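Local coordinates for ORF10 (Moritella marina, PDB 6RIW), which forms the ketosynthase-chain length factor part of a polyunsaturated fatty acid synthase and probably serves the condensation steps that lengthen the acyl chain, at residues D766-A771 against A878-S883; K777-A782 against T816-L821; V800-S805 against A825-V830. All blocks are in the same frame, centred on the assembly; numbering follows the deposited sequence.

Contact 1: residues D766-A771 against A878-S883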
loop_
_atom_site.group_PDB
_atom_site.type_symbol
_atom_site.label_atom_id
_atom_site.label_comp_id
_atom_site.label_asym_id
_atom_site.label_seq_id
_atom_site.Cartn_x
_atom_site.Cartn_y
_atom_site.Cartn_z
ATOM N N ASP A 766 -12.420 -18.809 14.335
ATOM C CA ASP A 766 -11.940 -20.185 14.401
ATOM C C ASP A 766 -11.149 -20.579 13.161
ATOM O O ASP A 766 -10.305 -21.477 13.232
ATOM C CB ASP A 766 -13.113 -21.147 14.589
ATOM C CG ASP A 766 -13.620 -21.174 16.024
ATOM O OD1 ASP A 766 -12.838 -20.859 16.950
ATOM O OD2 ASP A 766 -14.809 -21.504 16.227
ATOM N N ALA A 767 -11.402 -19.938 12.021
ATOM C CA ALA A 767 -10.690 -20.315 10.817
ATOM C C ALA A 767 -10.833 -19.214 9.784
ATOM O O ALA A 767 -11.878 -18.569 9.701
ATOM C CB ALA A 767 -11.233 -21.629 10.233
ATOM N N VAL A 768 -9.783 -19.018 9.000
ATOM C CA VAL A 768 -9.869 -18.263 7.750
ATOM C C VAL A 768 -9.132 -19.077 6.698
ATOM O O VAL A 768 -8.011 -19.537 6.936
ATOM C CB VAL A 768 -9.296 -16.836 7.874
ATOM C CG1 VAL A 768 -7.810 -16.853 8.236
ATOM C CG2 VAL A 768 -9.544 -16.037 6.564
ATOM N N SER A 769 -9.782 -19.315 5.565
ATOM C CA SER A 769 -9.203 -20.111 4.496
ATOM C C SER A 769 -9.456 -19.412 3.173
ATOM O O SER A 769 -10.410 -18.650 3.046
ATOM C CB SER A 769 -9.804 -21.516 4.442
ATOM O OG SER A 769 -9.481 -22.217 5.629
ATOM N N PHE A 770 -8.609 -19.711 2.180
ATOM C CA PHE A 770 -8.692 -19.109 0.855
ATOM C C PHE A 770 -8.633 -20.183 -0.216
ATOM O O PHE A 770 -8.046 -21.247 -0.005
ATOM C CB PHE A 770 -7.530 -18.132 0.619
ATOM C CG PHE A 770 -7.536 -16.967 1.555
ATOM C CD1 PHE A 770 -6.991 -17.087 2.828
ATOM C CD2 PHE A 770 -8.100 -15.765 1.176
ATOM C CE1 PHE A 770 -7.006 -16.010 3.704
ATOM C CE2 PHE A 770 -8.102 -14.674 2.061
ATOM C CZ PHE A 770 -7.555 -14.821 3.323
ATOM N N ALA A 771 -9.192 -19.875 -1.389
ATOM C CA ALA A 771 -9.055 -20.712 -2.571
ATOM C C ALA A 771 -8.900 -19.785 -3.767
ATOM O O ALA A 771 -9.533 -18.722 -3.801
ATOM C CB ALA A 771 -10.261 -21.644 -2.775
ATOM N N ALA A 878 -12.327 -16.009 0.069
ATOM C CA ALA A 878 -12.034 -16.160 1.482
ATOM C C ALA A 878 -13.267 -16.721 2.176
ATOM O O ALA A 878 -14.400 -16.364 1.834
ATOM C CB ALA A 878 -11.631 -14.818 2.122
ATOM N N HIS A 879 -13.051 -17.612 3.135
ATOM C CA HIS A 879 -14.150 -18.125 3.947
ATOM C C HIS A 879 -13.710 -18.192 5.402
ATOM O O HIS A 879 -12.625 -18.710 5.702
ATOM C CB HIS A 879 -14.595 -19.510 3.454
ATOM C CG HIS A 879 -16.055 -19.795 3.667
ATOM N ND1 HIS A 879 -17.048 -19.312 2.834
ATOM C CD2 HIS A 879 -16.682 -20.538 4.612
ATOM C CE1 HIS A 879 -18.224 -19.737 3.271
ATOM N NE2 HIS A 879 -18.029 -20.487 4.346
ATOM N N LEU A 880 -14.541 -17.664 6.298
ATOM C CA LEU A 880 -14.201 -17.599 7.715
ATOM C C LEU A 880 -15.292 -18.263 8.533
ATOM O O LEU A 880 -16.472 -18.209 8.174
ATOM C CB LEU A 880 -14.053 -16.158 8.214
ATOM C CG LEU A 880 -12.919 -15.327 7.639
ATOM C CD1 LEU A 880 -13.330 -14.735 6.310
ATOM C CD2 LEU A 880 -12.569 -14.197 8.623
ATOM N N ILE A 881 -14.894 -18.853 9.653
ATOM C CA ILE A 881 -15.838 -19.356 10.652
ATOM C C ILE A 881 -15.582 -18.601 11.946
ATOM O O ILE A 881 -14.456 -18.606 12.452
ATOM C CB ILE A 881 -15.685 -20.870 10.891
ATOM C CG1 ILE A 881 -15.875 -21.673 9.597
ATOM C CG2 ILE A 881 -16.640 -21.301 11.995
ATOM C CD1 ILE A 881 -17.290 -21.521 8.963
ATOM N N LEU A 882 -16.613 -17.953 12.479
ATOM C CA LEU A 882 -16.542 -17.287 13.770
ATOM C C LEU A 882 -17.483 -18.001 14.730
ATOM O O LEU A 882 -18.493 -18.572 14.306
ATOM C CB LEU A 882 -16.953 -15.813 13.670
ATOM C CG LEU A 882 -15.846 -14.840 13.261
ATOM C CD1 LEU A 882 -15.409 -15.098 11.800
ATOM C CD2 LEU A 882 -16.317 -13.408 13.466
ATOM N N SER A 883 -17.168 -17.955 16.026
ATOM C CA SER A 883 -17.986 -18.699 16.981
ATOM C C SER A 883 -18.214 -17.863 18.229
ATOM O O SER A 883 -17.398 -17.008 18.584
ATOM C CB SER A 883 -17.339 -20.059 17.306
ATOM O OG SER A 883 -16.178 -19.884 18.096
#
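With V768 CG1 at a chi1 of 62°, CG2 falls opposite the backbone N, while in L880 a chi1 of -65° sets CG opposite the carbonyl carbon, and the two branches run alongside each other off the same face of the sheet, with V768 CG2 3.6 Å from L880 CG. They belong to a non-hydrogen-bonded pair of the antiparallel ladder that joins 766-771 to 878-883. F770 and A878 form the next such pair on this face; the ring meets the methyl obliquely, F770 CE2 lying 3.5 Å from A878 CB. Helix 668-682 covers this side, and its R671 makes a cation-pi contact with F770.

Between these pairs, S769 and H879 exchange backbone bonds, S769 N to H879 O at 2.9 Å and H879 N to S769 O at 2.8 Å. Their side chains face helix 776-790, and the imidazole of H879 turns from S769 to bond Y822 and N869. The regular register ends in a classic beta bulge, two residues of one strand, D766 and A767, set against the single I881: I881 O accepts D766 N at 2.8 Å and, weakly, A767 N at 3.4 Å. Past the bulge S883 OG donates to D766 OD2 at 2.8 Å, arriving from above the carboxylate plane, 39° out of it. Polar bonding thus runs along the strand edges and gathers at the bulge, leaving one face apolar for its helix.

Contact 2: residues K777-A782 against T816-L821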
loop_
_atom_site.group_PDB
_atom_site.type_symbol
_atom_site.label_atom_id
_atom_site.label_comp_id
_atom_site.label_asym_id
_atom_site.label_seq_id
_atom_site.Cartn_x
_atom_site.Cartn_y
_atom_site.Cartn_z
ATOM N N LYS A 777 -17.277 -22.987 -7.434
ATOM C CA LYS A 777 -16.359 -24.059 -7.056
ATOM C C LYS A 777 -15.313 -23.550 -6.072
ATOM O O LYS A 777 -15.029 -24.207 -5.061
ATOM C CB LYS A 777 -15.686 -24.615 -8.303
ATOM C CG LYS A 777 -14.743 -25.776 -8.047
ATOM C CD LYS A 777 -15.536 -27.025 -7.635
ATOM C CE LYS A 777 -14.619 -28.258 -7.527
ATOM N NZ LYS A 777 -15.015 -29.171 -6.419
ATOM N N ALA A 778 -14.741 -22.369 -6.352
ATOM C CA ALA A 778 -13.769 -21.771 -5.440
ATOM C C ALA A 778 -14.383 -21.518 -4.071
ATOM O O ALA A 778 -13.729 -21.732 -3.048
ATOM C CB ALA A 778 -13.216 -20.464 -6.025
ATOM N N ILE A 779 -15.641 -21.069 -4.030
ATOM C CA ILE A 779 -16.320 -20.871 -2.749
ATOM C C ILE A 779 -16.400 -22.182 -1.968
ATOM O O ILE A 779 -16.101 -22.232 -0.763
ATOM C CB ILE A 779 -17.715 -20.270 -2.977
ATOM C CG1 ILE A 779 -17.574 -18.861 -3.573
ATOM C CG2 ILE A 779 -18.474 -20.209 -1.674
ATOM C CD1 ILE A 779 -18.889 -18.212 -3.942
ATOM N N THR A 780 -16.840 -23.259 -2.625
ATOM C CA THR A 780 -16.982 -24.512 -1.892
ATOM C C THR A 780 -15.632 -25.049 -1.434
ATOM O O THR A 780 -15.541 -25.628 -0.339
ATOM C CB THR A 780 -17.729 -25.554 -2.742
ATOM O OG1 THR A 780 -16.922 -25.921 -3.865
ATOM C CG2 THR A 780 -19.010 -24.982 -3.247
ATOM N N ILE A 781 -14.571 -24.826 -2.220
ATOM C CA ILE A 781 -13.247 -25.299 -1.826
ATOM C C ILE A 781 -12.754 -24.545 -0.602
ATOM O O ILE A 781 -12.233 -25.144 0.355
ATOM C CB ILE A 781 -12.253 -25.166 -2.991
ATOM C CG1 ILE A 781 -12.533 -26.236 -4.054
ATOM C CG2 ILE A 781 -10.822 -25.270 -2.460
ATOM C CD1 ILE A 781 -11.740 -26.033 -5.335
ATOM N N ALA A 782 -12.891 -23.213 -0.623
ATOM C CA ALA A 782 -12.492 -22.415 0.526
ATOM C C ALA A 782 -13.343 -22.737 1.741
ATOM O O ALA A 782 -12.833 -22.797 2.864
ATOM C CB ALA A 782 -12.576 -20.922 0.185
ATOM N N THR A 816 -25.281 -19.821 -5.998
ATOM C CA THR A 816 -25.087 -21.231 -6.292
ATOM C C THR A 816 -24.457 -21.947 -5.096
ATOM O O THR A 816 -24.999 -22.939 -4.600
ATOM C CB THR A 816 -24.228 -21.362 -7.568
ATOM O OG1 THR A 816 -24.946 -20.806 -8.684
ATOM C CG2 THR A 816 -23.860 -22.810 -7.880
ATOM N N ALA A 817 -23.353 -21.409 -4.572
ATOM C CA ALA A 817 -22.541 -22.155 -3.608
ATOM C C ALA A 817 -23.108 -22.142 -2.187
ATOM O O ALA A 817 -23.078 -23.177 -1.502
ATOM C CB ALA A 817 -21.115 -21.588 -3.605
ATOM N N LEU A 818 -23.586 -20.982 -1.694
ATOM C CA LEU A 818 -23.889 -20.878 -0.268
ATOM C C LEU A 818 -25.112 -21.700 0.135
ATOM O O LEU A 818 -25.051 -22.381 1.172
ATOM C CB LEU A 818 -24.046 -19.411 0.144
ATOM C CG LEU A 818 -22.767 -18.579 -0.032
ATOM C CD1 LEU A 818 -23.001 -17.163 0.469
ATOM C CD2 LEU A 818 -21.583 -19.213 0.683
ATOM N N PRO A 819 -26.237 -21.667 -0.589
ATOM C CA PRO A 819 -27.367 -22.532 -0.194
ATOM C C PRO A 819 -27.051 -24.004 -0.345
ATOM O O PRO A 819 -27.609 -24.822 0.398
ATOM C CB PRO A 819 -28.508 -22.093 -1.130
ATOM C CG PRO A 819 -28.106 -20.713 -1.627
ATOM C CD PRO A 819 -26.592 -20.765 -1.704
ATOM N N THR A 820 -26.149 -24.361 -1.258
ATOM C CA THR A 820 -25.704 -25.748 -1.364
ATOM C C THR A 820 -24.876 -26.165 -0.154
ATOM O O THR A 820 -25.068 -27.258 0.393
ATOM C CB THR A 820 -24.894 -25.925 -2.646
ATOM O OG1 THR A 820 -25.717 -25.564 -3.765
ATOM C CG2 THR A 820 -24.418 -27.352 -2.798
ATOM N N LEU A 821 -23.935 -25.314 0.259
ATOM C CA LEU A 821 -23.108 -25.609 1.426
ATOM C C LEU A 821 -23.939 -25.658 2.695
ATOM O O LEU A 821 -23.747 -26.538 3.542
ATOM C CB LEU A 821 -22.021 -24.540 1.576
ATOM C CG LEU A 821 -20.836 -24.673 0.626
ATOM C CD1 LEU A 821 -20.072 -23.346 0.492
ATOM C CD2 LEU A 821 -19.905 -25.785 1.099
#
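I779 and A817 meet where two neighbouring helices of the thiolase-like fold, 776-790 and 808-821, pack against each other. The short segments cross at -39° with their axes 9.0 Å apart at closest approach, near enough for small side chains to decide the fit. The main bump is the CG2 methyl of I779. It fills a shallow hollow whose floor is A817, with CG2 3.6 Å from A817 CB, and whose walls are two leucines: L818 CD2 stands 4.0 Å from I779 CG2, and L821 CD1 is 4.1 Å from the same methyl. L818 comes in roughly perpendicular to I779, so the leucine closes the hollow with a branch end and not with its length.

The fit also runs the other way. A817 CB presses into the notch between I779 and T780, where it has I779 CB beside it as well as T780 CG2 at 4.0 Å. L821, one turn further on, lays CD1 over the backbone of T780, 4.1 Å from T780 CA. Replacing T780 by a serine would probably leave A817 CB without one of its methyl neighbours and open a small gap beside L821. The polar branch of T780 is kept out of this apolar seam: with chi1 at 67°, OG1 turns back along its own helix and donates to K777 O at 2.8 Å, an oxygen that also accepts I781 N at 2.9 Å.

Contact 3: residues V800-S805 against A825-V830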
loop_
_atom_site.group_PDB
_atom_site.type_symbol
_atom_site.label_atom_id
_atom_site.label_comp_id
_atom_site.label_asym_id
_atom_site.label_seq_id
_atom_site.Cartn_x
_atom_site.Cartn_y
_atom_site.Cartn_z
ATOM N N VAL A 800 -25.141 -17.299 7.618
ATOM C CA VAL A 800 -24.086 -17.067 6.641
ATOM C C VAL A 800 -24.062 -15.584 6.333
ATOM O O VAL A 800 -25.094 -15.004 5.975
ATOM C CB VAL A 800 -24.301 -17.871 5.342
ATOM C CG1 VAL A 800 -23.148 -17.612 4.370
ATOM C CG2 VAL A 800 -24.400 -19.335 5.647
ATOM N N GLU A 801 -22.888 -14.978 6.478
ATOM C CA GLU A 801 -22.675 -13.574 6.127
ATOM C C GLU A 801 -22.110 -13.573 4.714
ATOM O O GLU A 801 -20.920 -13.795 4.504
ATOM C CB GLU A 801 -21.753 -12.904 7.148
ATOM C CG GLU A 801 -21.296 -11.500 6.801
ATOM C CD GLU A 801 -22.391 -10.458 6.911
ATOM O OE1 GLU A 801 -23.471 -10.768 7.486
ATOM O OE2 GLU A 801 -22.155 -9.320 6.409
ATOM N N ALA A 802 -22.978 -13.399 3.726
ATOM C CA ALA A 802 -22.519 -13.440 2.342
ATOM C C ALA A 802 -21.768 -12.158 1.996
ATOM O O ALA A 802 -21.979 -11.107 2.606
ATOM C CB ALA A 802 -23.710 -13.609 1.391
ATOM N N HIS A 803 -20.876 -12.255 1.010
ATOM C CA HIS A 803 -20.250 -11.051 0.469
ATOM C C HIS A 803 -21.315 -10.104 -0.084
ATOM O O HIS A 803 -21.335 -8.915 0.251
ATOM C CB HIS A 803 -19.233 -11.462 -0.610
ATOM C CG HIS A 803 -18.386 -10.340 -1.121
ATOM N ND1 HIS A 803 -17.569 -9.580 -0.305
ATOM C CD2 HIS A 803 -18.222 -9.854 -2.377
ATOM C CE1 HIS A 803 -16.954 -8.664 -1.036
ATOM N NE2 HIS A 803 -17.324 -8.815 -2.296
ATOM N N ALA A 804 -22.228 -10.637 -0.907
ATOM C CA ALA A 804 -23.397 -9.924 -1.437
ATOM C C ALA A 804 -23.042 -8.523 -1.949
ATOM O O ALA A 804 -23.641 -7.520 -1.565
ATOM C CB ALA A 804 -24.504 -9.850 -0.395
ATOM N N SER A 805 -22.039 -8.462 -2.820
ATOM C CA SER A 805 -21.524 -7.179 -3.284
ATOM C C SER A 805 -22.521 -6.438 -4.159
ATOM O O SER A 805 -22.482 -5.204 -4.228
ATOM C CB SER A 805 -20.241 -7.399 -4.083
ATOM O OG SER A 805 -20.520 -8.192 -5.234
ATOM N N ALA A 825 -29.212 -22.640 6.638
ATOM C CA ALA A 825 -28.775 -21.387 7.246
ATOM C C ALA A 825 -29.335 -20.182 6.495
ATOM O O ALA A 825 -29.373 -20.170 5.264
ATOM C CB ALA A 825 -27.248 -21.320 7.277
ATOM N N SER A 826 -29.761 -19.166 7.241
ATOM C CA SER A 826 -30.187 -17.924 6.616
ATOM C C SER A 826 -28.971 -17.137 6.127
ATOM O O SER A 826 -27.891 -17.201 6.714
ATOM C CB SER A 826 -31.012 -17.094 7.604
ATOM O OG SER A 826 -30.265 -16.826 8.788
ATOM N N ILE A 827 -29.161 -16.394 5.039
ATOM C CA ILE A 827 -28.097 -15.634 4.383
ATOM C C ILE A 827 -28.434 -14.153 4.504
ATOM O O ILE A 827 -29.569 -13.742 4.223
ATOM C CB ILE A 827 -27.941 -16.048 2.908
ATOM C CG1 ILE A 827 -27.510 -17.509 2.793
ATOM C CG2 ILE A 827 -26.952 -15.126 2.164
ATOM C CD1 ILE A 827 -27.600 -18.044 1.353
ATOM N N SER A 828 -27.463 -13.347 4.927
ATOM C CA SER A 828 -27.670 -11.903 4.968
ATOM C C SER A 828 -26.331 -11.220 4.697
ATOM O O SER A 828 -25.297 -11.880 4.568
ATOM C CB SER A 828 -28.265 -11.465 6.312
ATOM O OG SER A 828 -27.294 -11.541 7.355
ATOM N N SER A 829 -26.349 -9.887 4.607
ATOM C CA SER A 829 -25.098 -9.140 4.428
ATOM C C SER A 829 -25.209 -7.773 5.083
ATOM O O SER A 829 -26.208 -7.064 4.913
ATOM C CB SER A 829 -24.735 -8.947 2.950
ATOM O OG SER A 829 -23.625 -8.050 2.794
ATOM N N VAL A 830 -24.140 -7.399 5.793
ATOM C CA VAL A 830 -24.013 -6.094 6.397
ATOM C C VAL A 830 -24.067 -4.986 5.353
ATOM O O VAL A 830 -24.319 -3.830 5.695
ATOM C CB VAL A 830 -22.682 -6.053 7.196
ATOM C CG1 VAL A 830 -21.484 -6.027 6.249
ATOM C CG2 VAL A 830 -22.675 -4.890 8.178
HETATM O O HOH W 1 -26.949 -14.182 8.061
HETATM O O HOH W 2 -21.300 -8.854 3.719
#
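E801 reaches across to V830 from the end of a parallel strand pair, and its side chain can be followed atom by atom. CB leaves the strand on the face it shares with S828. CG continues anti to the backbone N (chi1 172°), and a bend at chi2 (72°) then folds the chain over towards the partner segment, bringing CD near S829 CA. At the tip the two oxygens part company. OE2 accepts V830 N through its syn lone pair, at 2.8 Å and almost straight (170°), with the methyl CG1 of V830 close by; a water lies 2.9 Å from E801 OE2 and also near A802 O and S829 OG. OE1 forms a salt bridge with K848, which also bonds S828 OG and would be likely to favour the charged carboxylate.

Behind this group the ladder is regular: V800 N bonds S826 O at 2.9 Å, S828 N bonds V800 O at 3.1 Å, and A802 N bonds S828 O at 2.9 Å. On the opposite face A802 CB rests 3.7 Å from I827 CG2. Where the strands give way to loops, A804 CB and S829 CB press together tightly at 3.5 Å, while S829 OG caps K831 N. The two strands are the ends of a beta-alpha-beta unit whose helix 808-821 covers the side of A802; helix 841-854 packs against E801 and V830 on the other, and strand 865-870 continues the sheet beyond 797-801.

In the fold
All three contacts lie in the second ketosynthase-type domain of the chain, probably the chain length factor half, and all are largely buried, although S826 in contact 3 is exposed. Contacts 1 and 3 belong to one sheet but do not touch: one is an antiparallel pair, the other a parallel pair, and strand 865-870 lies between 797-801 and 876-884. Contact 2 belongs to the helical layer on that sheet and touches both: I781 meets A771, and L818 packs on V800, A802 and I827. Chemistry follows place. The strand contacts rest on backbone bonds, with a carboxylate taking part in each, D766 at the bulge and E801 at a strand end, whereas the helix contact is purely apolar between its segments.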